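Local coordinates for FOG-3 protein (Caenorhabditis elegans, PDB 5TD6) that specifies sperm fate in the nematode germline as an RNA-binding multimer and may act as a transcription corepressor, here represented by its BTG/Tob domain, at residues 9-12 with 13-16; 56-60 with 61-65; 1-4 with 5-8; 29-32 with 33-36. The protein carries 2 engineered substitutions. All blocks are in the same frame, centred on the assembly; numbering follows the deposited sequence.

Interaction 1: residues 9-12 with 13-16; sequences VNFV and CRYL
C13 N donates to V9 O at 2.9 Å, the usual bond to the residue four back in helix 2-13, and R14 N repeats the step to N10 O with a more bent N-H (137°). The spacing then shortens: Y15 N bonds V12 O, three residues back, at 3.1 Å, and L16 N likewise bonds C13 O, three residues back. Over this turn the R14 side chain doubles back. Its bend at chi3 (-68°) brings the guanidinium across the backbone, with N10 O and F11 CA both beneath one face. NH2 of R14 ends at the edge of the F11 ring, 3.7 Å from CD1, the two planes nearly perpendicular. F11 and Y15 run alongside each other; Y15 turns an edge toward the face of F11 in an offset edge-to-face pair, with centroids 5.8 Å apart. Elsewhere on the helix, V9 CG1 lies 4.0 Å from C13 SG. V9, V12, C13 and L16 pack on helix 22-41, F11 and Y15 share M88, and R14 packs on I110 of the second subunit. Bonds passing from four-residue to three-residue spacing mark the C-terminal turn of this first helix of the BTG/Tob domain.

Interaction 2: residues 56-60 with 61-65; sequences RMINT and TTSLC
N59 OD1 is gripped by two successive backbone amides. T61 N approaches at 2.8 Å in the carbonyl plane, whereas T62 N, at 3.1 Å, comes from well above that plane and so does not lie on a lone pair. The side chain reaches both because CG stands anti to the backbone N (chi1 -176°), beside its own carbonyl carbon and over the turn that follows. Two further bonds join N59 to S63. S63 N donates to N59 O at 2.9 Å, and S63 OG accepts from N59 N at the same length in a nearly straight bond (169°), so the backbone of N59 is held at both its N-H and its C=O by one serine. With these four bonds, the rotation of the amide and the path of the turn are fixed together. T62 OG1 rests against the aliphatic part of N59, 3.3 Å from CB. The hydroxyls of T60 and T61 bond another part of the chain: T60 OG1 bonds P85 O and M88 N, and T61 OG1 accepts from N87 N, tying the loop to the chain that leads into strand 89-93. An asparagine whose side-chain oxygen takes the amides two and three residues on, while its C=O takes the fourth, forms an Asx motif, which here turns the chain from strand 58-59 toward helix 65-71.

Interaction 3: residues 1-4 with 5-8; sequences MYTE and VREL
T3 and R6 meet one turn apart, T3 CG2 lying 3.9 Å from R6 NH2 while T3 CA sits over one face of the guanidinium. A water joins their polar ends, donating to T3 OG1 at 2.8 Å and accepting from R6 NH2 at 3.2 Å in the guanidinium plane. R6 starts extended, CG anti to the backbone N, and then bends at chi3 (67°), which folds its tip back toward T3. Elsewhere on the helix V5 CG2 packs 3.4 Å from M1 O. One turn on from T3, E7 CG lies 3.4 Å from T3 O. Beneath these side chains runs a regular series of helical bonds: V5, R6, E7 and L8 each donate to the carbonyl four residues back, forming the opening turns of helix 2-13, the first helix of the BTG/Tob domain. M1 N, at the start of the chain, bonds E4 OE1 at 2.8 Å on the syn side of the carboxylate. E4 curls back to it through a bend at chi2 (87°), and its other oxygen takes G95 N. Further out, D118 accepts from M1 N and Y2 N through OD2 and from T3 OG1 through OD1. Two carboxylates at the N-terminal end of a helix would probably be stabilised by its dipole. W111 packs against T3, E4 and E7, L8 reaches I90 and A92 of strand 89-93, and Y2 and R6 pack on V124 and Q122 of the second subunit.

Interaction 4: residues 29-32 with 33-36; sequences GAEL and GNYL
L36 lies over the end of the L32 peptide one turn earlier. Its CB is 3.4 Å from L32 O, and CG, turned beside its own backbone N (chi1 -72°), comes as near as 3.1 Å to the same oxygen. With chi2 extended (-179°), CD1 runs on past L32 O, at 3.8 Å, to within 4.0 Å of L32 CG, so the two leucines cross at an angle on one flank of the helix. L32 O is itself used by L36 N, the last of four regular bonds that begin with G33 N to G29 O. The other flank is polar. N34 bonds A30 O through its backbone N, and a water donates to both A30 O and N34 OD1, 2.8 Å from each, closing a small bridge beside that turn. N34 ND2 merely approaches E31 OE2, at 4.2 Å, with the amide and carboxylate planes almost perpendicular. Y35 leads away from residues 29-32, CG anti to its backbone N, and its ring meets that of H39 with the planes about 20° apart. In the fold this part of helix 22-41 packs on two others: L36 packs on V5, L8 and V9 of helix 2-13, while L32 meets C65 and S69 of helix 65-71, and Y35 shares the contact with C65.

How the interactions relate
Interactions 1 and 3 follow each other along helix 2-13, and both reach the second subunit; interactions 2 and 4 touch no other chain of the assembly. Interaction 3 is the most buried, the other three being partly so. Residues 29-36 run against both parts of the first helix: V9 CG2 meets G33 CA at 3.7 Å, and V5 CG1 lies 3.7 Å from G33 O. Interaction 2 joins this core through C65, at the start of helix 65-71, which packs on interaction 4. Regular backbone bonds dominate interactions 3 and 4, aromatic and guanidinium packing marks interaction 1, and side-chain to backbone bonds shape the turn of interaction 2.

Interaction 1: residues 9-12 with 13-16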
loop_
_atom_site.group_PDB
_atom_site.type_symbol
_atom_site.label_atom_id
_atom_site.label_comp_id
_atom_site.label_asym_id
_atom_site.label_seq_id
_atom_site.Cartn_x
_atom_site.Cartn_y
_atom_site.Cartn_z
ATOM N N VAL B 9 -8.414 0.308 1.452
ATOM C CA VAL B 9 -8.685 1.607 0.827
ATOM C C VAL B 9 -7.677 1.902 -0.272
ATOM O O VAL B 9 -8.028 2.402 -1.348
ATOM C CB VAL B 9 -8.646 2.749 1.854
ATOM C CG1 VAL B 9 -8.680 4.095 1.145
ATOM C CG2 VAL B 9 -9.819 2.619 2.824
ATOM N N ASN B 10 -6.423 1.572 -0.014
ATOM C CA ASN B 10 -5.389 1.887 -0.994
ATOM C C ASN B 10 -5.497 0.960 -2.204
ATOM O O ASN B 10 -5.259 1.380 -3.338
ATOM C CB ASN B 10 -4.010 1.846 -0.344
ATOM C CG ASN B 10 -3.764 3.073 0.503
ATOM O OD1 ASN B 10 -4.585 3.970 0.502
ATOM N ND2 ASN B 10 -2.644 3.130 1.202
ATOM N N PHE B 11 -5.898 -0.283 -1.970
ATOM C CA PHE B 11 -6.195 -1.194 -3.076
ATOM C C PHE B 11 -7.242 -0.612 -4.030
ATOM O O PHE B 11 -7.064 -0.617 -5.250
ATOM C CB PHE B 11 -6.688 -2.545 -2.545
ATOM C CG PHE B 11 -7.008 -3.543 -3.642
ATOM C CD1 PHE B 11 -6.008 -4.307 -4.219
ATOM C CD2 PHE B 11 -8.305 -3.698 -4.101
ATOM C CE1 PHE B 11 -6.289 -5.224 -5.204
ATOM C CE2 PHE B 11 -8.591 -4.618 -5.100
ATOM C CZ PHE B 11 -7.582 -5.371 -5.656
ATOM N N VAL B 12 -8.335 -0.118 -3.468
ATOM C CA VAL B 12 -9.399 0.471 -4.267
ATOM C C VAL B 12 -8.937 1.750 -4.983
ATOM O O VAL B 12 -9.221 1.947 -6.167
ATOM C CB VAL B 12 -10.634 0.785 -3.396
ATOM C CG1 VAL B 12 -11.725 1.475 -4.231
ATOM C CG2 VAL B 12 -11.175 -0.500 -2.767
ATOM N N CYS B 13 -8.230 2.614 -4.262
ATOM C CA CYS B 13 -7.744 3.871 -4.822
ATOM C C CYS B 13 -6.705 3.688 -5.924
ATOM O O CYS B 13 -6.550 4.576 -6.761
ATOM C CB CYS B 13 -7.175 4.758 -3.719
ATOM S SG CYS B 13 -8.490 5.415 -2.659
ATOM N N ARG B 14 -6.010 2.550 -5.953
ATOM C CA ARG B 14 -5.059 2.309 -7.046
ATOM C C ARG B 14 -5.765 2.155 -8.399
ATOM O O ARG B 14 -5.113 2.233 -9.450
ATOM C CB ARG B 14 -4.161 1.088 -6.753
ATOM C CG ARG B 14 -3.057 1.420 -5.692
ATOM C CD ARG B 14 -1.947 0.335 -5.588
ATOM N NE ARG B 14 -2.399 -0.957 -5.035
ATOM C CZ ARG B 14 -2.499 -1.239 -3.729
ATOM N NH1 ARG B 14 -2.204 -0.323 -2.803
ATOM N NH2 ARG B 14 -2.885 -2.447 -3.341
ATOM N N TYR B 15 -7.086 1.952 -8.388
ATOM C CA TYR B 15 -7.869 2.007 -9.639
ATOM C C TYR B 15 -8.206 3.449 -10.046
ATOM O O TYR B 15 -8.577 3.717 -11.208
ATOM C CB TYR B 15 -9.180 1.224 -9.516
ATOM C CG TYR B 15 -9.036 -0.286 -9.524
ATOM C CD1 TYR B 15 -8.846 -0.988 -10.709
ATOM C CD2 TYR B 15 -9.113 -1.007 -8.342
ATOM C CE1 TYR B 15 -8.724 -2.378 -10.711
ATOM C CE2 TYR B 15 -8.994 -2.391 -8.334
ATOM C CZ TYR B 15 -8.796 -3.069 -9.516
ATOM O OH TYR B 15 -8.678 -4.442 -9.497
ATOM N N LEU B 16 -8.100 4.361 -9.082
ATOM C CA LEU B 16 -8.517 5.743 -9.260
ATOM C C LEU B 16 -7.352 6.673 -9.562
ATOM O O LEU B 16 -7.534 7.664 -10.278
ATOM C CB LEU B 16 -9.261 6.247 -8.009
ATOM C CG LEU B 16 -10.419 5.340 -7.555
ATOM C CD1 LEU B 16 -11.148 5.901 -6.331
ATOM C CD2 LEU B 16 -11.401 5.088 -8.702
#

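Interaction 2: residues 56-60 with 61-65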
loop_
_atom_site.group_PDB
_atom_site.type_symbol
_atom_site.label_atom_id
_atom_site.label_comp_id
_atom_site.label_asym_id
_atom_site.label_seq_id
_atom_site.Cartn_x
_atom_site.Cartn_y
_atom_site.Cartn_z
ATOM N N ARG B 56 -18.057 -8.998 6.713
ATOM C CA ARG B 56 -17.187 -7.867 6.406
ATOM C C ARG B 56 -16.916 -7.704 4.922
ATOM O O ARG B 56 -16.576 -6.609 4.466
ATOM C CB ARG B 56 -15.863 -8.005 7.168
ATOM C CG ARG B 56 -16.006 -7.698 8.660
ATOM C CD ARG B 56 -14.647 -7.631 9.371
ATOM N NE ARG B 56 -13.856 -8.839 9.166
ATOM C CZ ARG B 56 -13.731 -9.803 10.068
ATOM N NH1 ARG B 56 -14.358 -9.699 11.240
ATOM N NH2 ARG B 56 -12.980 -10.865 9.807
ATOM N N MET B 57 -17.068 -8.789 4.168
ATOM C CA MET B 57 -16.723 -8.773 2.754
ATOM C C MET B 57 -17.482 -7.683 2.009
ATOM O O MET B 57 -18.629 -7.372 2.334
ATOM C CB MET B 57 -17.011 -10.134 2.114
ATOM C CG MET B 57 -18.459 -10.361 1.733
ATOM S SD MET B 57 -18.732 -12.017 1.066
ATOM C CE MET B 57 -19.803 -11.647 -0.326
ATOM N N ILE B 58 -16.822 -7.081 1.030
ATOM C CA ILE B 58 -17.498 -6.080 0.216
ATOM C C ILE B 58 -17.380 -6.436 -1.253
ATOM O O ILE B 58 -16.513 -7.209 -1.657
ATOM C CB ILE B 58 -16.953 -4.652 0.440
ATOM C CG1 ILE B 58 -15.478 -4.561 0.052
ATOM C CG2 ILE B 58 -17.192 -4.200 1.879
ATOM C CD1 ILE B 58 -14.857 -3.221 0.368
ATOM N N ASN B 59 -18.316 -5.905 -2.033
ATOM C CA ASN B 59 -18.453 -6.170 -3.467
ATOM C C ASN B 59 -18.403 -4.845 -4.225
ATOM O O ASN B 59 -19.194 -3.939 -3.944
ATOM C CB ASN B 59 -19.765 -6.916 -3.724
ATOM C CG ASN B 59 -19.951 -7.333 -5.180
ATOM O OD1 ASN B 59 -19.926 -6.507 -6.103
ATOM N ND2 ASN B 59 -20.151 -8.628 -5.384
ATOM N N THR B 60 -17.479 -4.717 -5.175
ATOM C CA THR B 60 -17.261 -3.430 -5.836
ATOM C C THR B 60 -18.487 -2.941 -6.617
ATOM O O THR B 60 -18.605 -1.753 -6.944
ATOM C CB THR B 60 -16.057 -3.479 -6.795
ATOM O OG1 THR B 60 -16.272 -4.481 -7.796
ATOM C CG2 THR B 60 -14.762 -3.778 -6.025
ATOM N N THR B 61 -19.405 -3.852 -6.902
ATOM C CA THR B 61 -20.618 -3.484 -7.616
ATOM C C THR B 61 -21.796 -3.262 -6.668
ATOM O O THR B 61 -22.451 -2.217 -6.712
ATOM C CB THR B 61 -21.006 -4.561 -8.639
ATOM O OG1 THR B 61 -20.018 -4.616 -9.677
ATOM C CG2 THR B 61 -22.366 -4.244 -9.244
ATOM N N THR B 62 -22.054 -4.239 -5.799
ATOM C CA THR B 62 -23.283 -4.234 -5.016
ATOM C C THR B 62 -23.178 -3.635 -3.611
ATOM O O THR B 62 -24.200 -3.398 -2.969
ATOM C CB THR B 62 -23.841 -5.658 -4.889
ATOM O OG1 THR B 62 -23.002 -6.444 -4.033
ATOM C CG2 THR B 62 -23.926 -6.306 -6.262
ATOM N N SER B 63 -21.964 -3.395 -3.120
ATOM C CA SER B 63 -21.817 -2.717 -1.830
ATOM C C SER B 63 -21.941 -1.221 -2.027
ATOM O O SER B 63 -21.241 -0.633 -2.854
ATOM C CB SER B 63 -20.484 -3.046 -1.164
ATOM O OG SER B 63 -20.448 -4.379 -0.696
ATOM N N LEU B 64 -22.828 -0.598 -1.263
ATOM C CA LEU B 64 -23.111 0.821 -1.456
ATOM C C LEU B 64 -22.030 1.730 -0.903
ATOM O O LEU B 64 -22.048 2.930 -1.156
ATOM C CB LEU B 64 -24.459 1.182 -0.835
ATOM C CG LEU B 64 -25.619 0.677 -1.695
ATOM C CD1 LEU B 64 -26.904 0.597 -0.885
ATOM C CD2 LEU B 64 -25.790 1.581 -2.901
ATOM N N CYS B 65 -21.066 1.168 -0.177
ATOM C CA CYS B 65 -20.056 2.018 0.420
ATOM C C CYS B 65 -19.248 2.771 -0.638
ATOM O O CYS B 65 -18.800 3.885 -0.400
ATOM C CB CYS B 65 -19.120 1.201 1.323
ATOM S SG CYS B 65 -18.206 -0.140 0.522
#

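Interaction 3: residues 1-4 with 5-8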
loop_
_atom_site.group_PDB
_atom_site.type_symbol
_atom_site.label_atom_id
_atom_site.label_comp_id
_atom_site.label_asym_id
_atom_site.label_seq_id
_atom_site.Cartn_x
_atom_site.Cartn_y
_atom_site.Cartn_z
ATOM N N MET B 1 -6.528 -3.482 12.840
ATOM C CA MET B 1 -7.743 -2.916 12.254
ATOM C C MET B 1 -7.443 -1.834 11.218
ATOM O O MET B 1 -7.846 -1.913 10.062
ATOM C CB MET B 1 -8.633 -2.336 13.353
ATOM C CG MET B 1 -9.784 -1.524 12.826
ATOM S SD MET B 1 -10.868 -2.537 11.806
ATOM C CE MET B 1 -11.910 -1.295 11.209
ATOM N N TYR B 2 -6.739 -0.796 11.656
ATOM C CA TYR B 2 -6.549 0.377 10.806
ATOM C C TYR B 2 -5.595 0.091 9.652
ATOM O O TYR B 2 -5.790 0.586 8.533
ATOM C CB TYR B 2 -6.066 1.561 11.657
ATOM C CG TYR B 2 -7.133 1.965 12.643
ATOM C CD1 TYR B 2 -8.243 2.690 12.233
ATOM C CD2 TYR B 2 -7.062 1.577 13.974
ATOM C CE1 TYR B 2 -9.241 3.041 13.129
ATOM C CE2 TYR B 2 -8.052 1.925 14.873
ATOM C CZ TYR B 2 -9.137 2.654 14.442
ATOM O OH TYR B 2 -10.114 2.997 15.336
ATOM N N THR B 3 -4.572 -0.709 9.937
ATOM C CA THR B 3 -3.668 -1.227 8.899
ATOM C C THR B 3 -4.470 -1.891 7.774
ATOM O O THR B 3 -4.300 -1.564 6.591
ATOM C CB THR B 3 -2.691 -2.260 9.484
ATOM O OG1 THR B 3 -1.940 -1.666 10.545
ATOM C CG2 THR B 3 -1.735 -2.826 8.416
ATOM N N GLU B 4 -5.348 -2.825 8.147
ATOM C CA GLU B 4 -6.098 -3.583 7.146
ATOM C C GLU B 4 -7.020 -2.673 6.336
ATOM O O GLU B 4 -7.103 -2.788 5.112
ATOM C CB GLU B 4 -6.903 -4.708 7.807
ATOM C CG GLU B 4 -6.065 -5.834 8.387
ATOM C CD GLU B 4 -5.598 -5.559 9.834
ATOM O OE1 GLU B 4 -5.779 -4.433 10.365
ATOM O OE2 GLU B 4 -5.037 -6.484 10.435
ATOM N N VAL B 5 -7.704 -1.760 7.017
ATOM C CA VAL B 5 -8.578 -0.805 6.339
ATOM C C VAL B 5 -7.769 0.052 5.383
ATOM O O VAL B 5 -8.184 0.314 4.273
ATOM C CB VAL B 5 -9.314 0.128 7.335
ATOM C CG1 VAL B 5 -9.960 1.258 6.600
ATOM C CG2 VAL B 5 -10.356 -0.652 8.155
ATOM N N ARG B 6 -6.598 0.489 5.826
ATOM C CA ARG B 6 -5.776 1.324 4.966
ATOM C C ARG B 6 -5.342 0.550 3.730
ATOM O O ARG B 6 -5.329 1.110 2.630
ATOM C CB ARG B 6 -4.538 1.849 5.703
ATOM C CG ARG B 6 -3.659 2.742 4.824
ATOM C CD ARG B 6 -2.386 3.170 5.552
ATOM N NE ARG B 6 -1.501 2.039 5.804
ATOM C CZ ARG B 6 -1.164 1.607 7.019
ATOM N NH1 ARG B 6 -1.644 2.208 8.103
ATOM N NH2 ARG B 6 -0.348 0.569 7.152
ATOM N N GLU B 7 -4.974 -0.726 3.905
ATOM C CA GLU B 7 -4.582 -1.537 2.753
ATOM C C GLU B 7 -5.765 -1.742 1.789
ATOM O O GLU B 7 -5.579 -1.727 0.569
ATOM C CB GLU B 7 -4.021 -2.885 3.199
ATOM C CG GLU B 7 -2.641 -2.787 3.900
ATOM C CD GLU B 7 -1.605 -2.144 3.023
ATOM O OE1 GLU B 7 -1.573 -2.463 1.819
ATOM O OE2 GLU B 7 -0.829 -1.311 3.527
ATOM N N LEU B 8 -6.963 -1.943 2.334
ATOM C CA LEU B 8 -8.172 -2.099 1.503
ATOM C C LEU B 8 -8.444 -0.808 0.733
ATOM O O LEU B 8 -8.691 -0.821 -0.490
ATOM C CB LEU B 8 -9.390 -2.463 2.354
ATOM C CG LEU B 8 -10.504 -3.283 1.670
ATOM C CD1 LEU B 8 -11.566 -3.801 2.644
ATOM C CD2 LEU B 8 -11.166 -2.533 0.571
HETATM O O HOH W 1 0.579 -0.616 10.027
#

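Interaction 4: residues 29-32 with 33-36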
loop_
_atom_site.group_PDB
_atom_site.type_symbol
_atom_site.label_atom_id
_atom_site.label_comp_id
_atom_site.label_asym_id
_atom_site.label_seq_id
_atom_site.Cartn_x
_atom_site.Cartn_y
_atom_site.Cartn_z
ATOM N N GLY B 29 -10.983 8.215 -0.179
ATOM C CA GLY B 29 -10.318 7.177 0.585
ATOM C C GLY B 29 -10.551 7.351 2.076
ATOM O O GLY B 29 -10.687 6.378 2.826
ATOM N N ALA B 30 -10.595 8.602 2.516
ATOM C CA ALA B 30 -10.825 8.887 3.928
ATOM C C ALA B 30 -12.232 8.452 4.323
ATOM O O ALA B 30 -12.422 7.799 5.343
ATOM C CB ALA B 30 -10.618 10.357 4.216
ATOM N N GLU B 31 -13.207 8.793 3.489
ATOM C CA GLU B 31 -14.598 8.414 3.731
ATOM C C GLU B 31 -14.815 6.904 3.703
ATOM O O GLU B 31 -15.533 6.351 4.538
ATOM C CB GLU B 31 -15.511 9.078 2.708
ATOM C CG GLU B 31 -15.747 10.534 2.993
ATOM C CD GLU B 31 -16.441 10.740 4.329
ATOM O OE1 GLU B 31 -17.491 10.104 4.565
ATOM O OE2 GLU B 31 -15.924 11.523 5.148
ATOM N N LEU B 32 -14.201 6.239 2.732
ATOM C CA LEU B 32 -14.314 4.794 2.638
ATOM C C LEU B 32 -13.700 4.144 3.874
ATOM O O LEU B 32 -14.238 3.180 4.427
ATOM C CB LEU B 32 -13.634 4.289 1.368
ATOM C CG LEU B 32 -13.645 2.782 1.166
ATOM C CD1 LEU B 32 -15.081 2.294 1.025
ATOM C CD2 LEU B 32 -12.841 2.443 -0.073
ATOM N N GLY B 33 -12.573 4.697 4.308
ATOM C CA GLY B 33 -11.865 4.187 5.455
ATOM C C GLY B 33 -12.745 4.278 6.685
ATOM O O GLY B 33 -12.848 3.334 7.460
ATOM N N ASN B 34 -13.395 5.419 6.865
ATOM C CA ASN B 34 -14.286 5.584 8.005
ATOM C C ASN B 34 -15.454 4.598 7.971
ATOM O O ASN B 34 -15.731 3.954 8.981
ATOM C CB ASN B 34 -14.800 7.022 8.079
ATOM C CG ASN B 34 -13.686 8.019 8.344
ATOM O OD1 ASN B 34 -12.606 7.645 8.812
ATOM N ND2 ASN B 34 -13.937 9.292 8.041
ATOM N N TYR B 35 -16.124 4.466 6.823
ATOM C CA TYR B 35 -17.209 3.493 6.694
ATOM C C TYR B 35 -16.733 2.101 7.063
ATOM O O TYR B 35 -17.433 1.350 7.739
ATOM C CB TYR B 35 -17.792 3.441 5.273
ATOM C CG TYR B 35 -18.653 2.198 5.031
ATOM C CD1 TYR B 35 -20.015 2.198 5.334
ATOM C CD2 TYR B 35 -18.102 1.023 4.509
ATOM C CE1 TYR B 35 -20.802 1.074 5.127
ATOM C CE2 TYR B 35 -18.882 -0.114 4.308
ATOM C CZ TYR B 35 -20.234 -0.078 4.612
ATOM O OH TYR B 35 -21.010 -1.198 4.403
ATOM N N LEU B 36 -15.556 1.744 6.575
ATOM C CA LEU B 36 -15.059 0.389 6.760
ATOM C C LEU B 36 -14.765 0.120 8.225
ATOM O O LEU B 36 -15.025 -0.980 8.728
ATOM C CB LEU B 36 -13.799 0.149 5.925
ATOM C CG LEU B 36 -14.023 0.042 4.415
ATOM C CD1 LEU B 36 -12.706 -0.222 3.710
ATOM C CD2 LEU B 36 -15.073 -1.043 4.060
HETATM O O HOH W 2 -10.375 7.155 7.138
#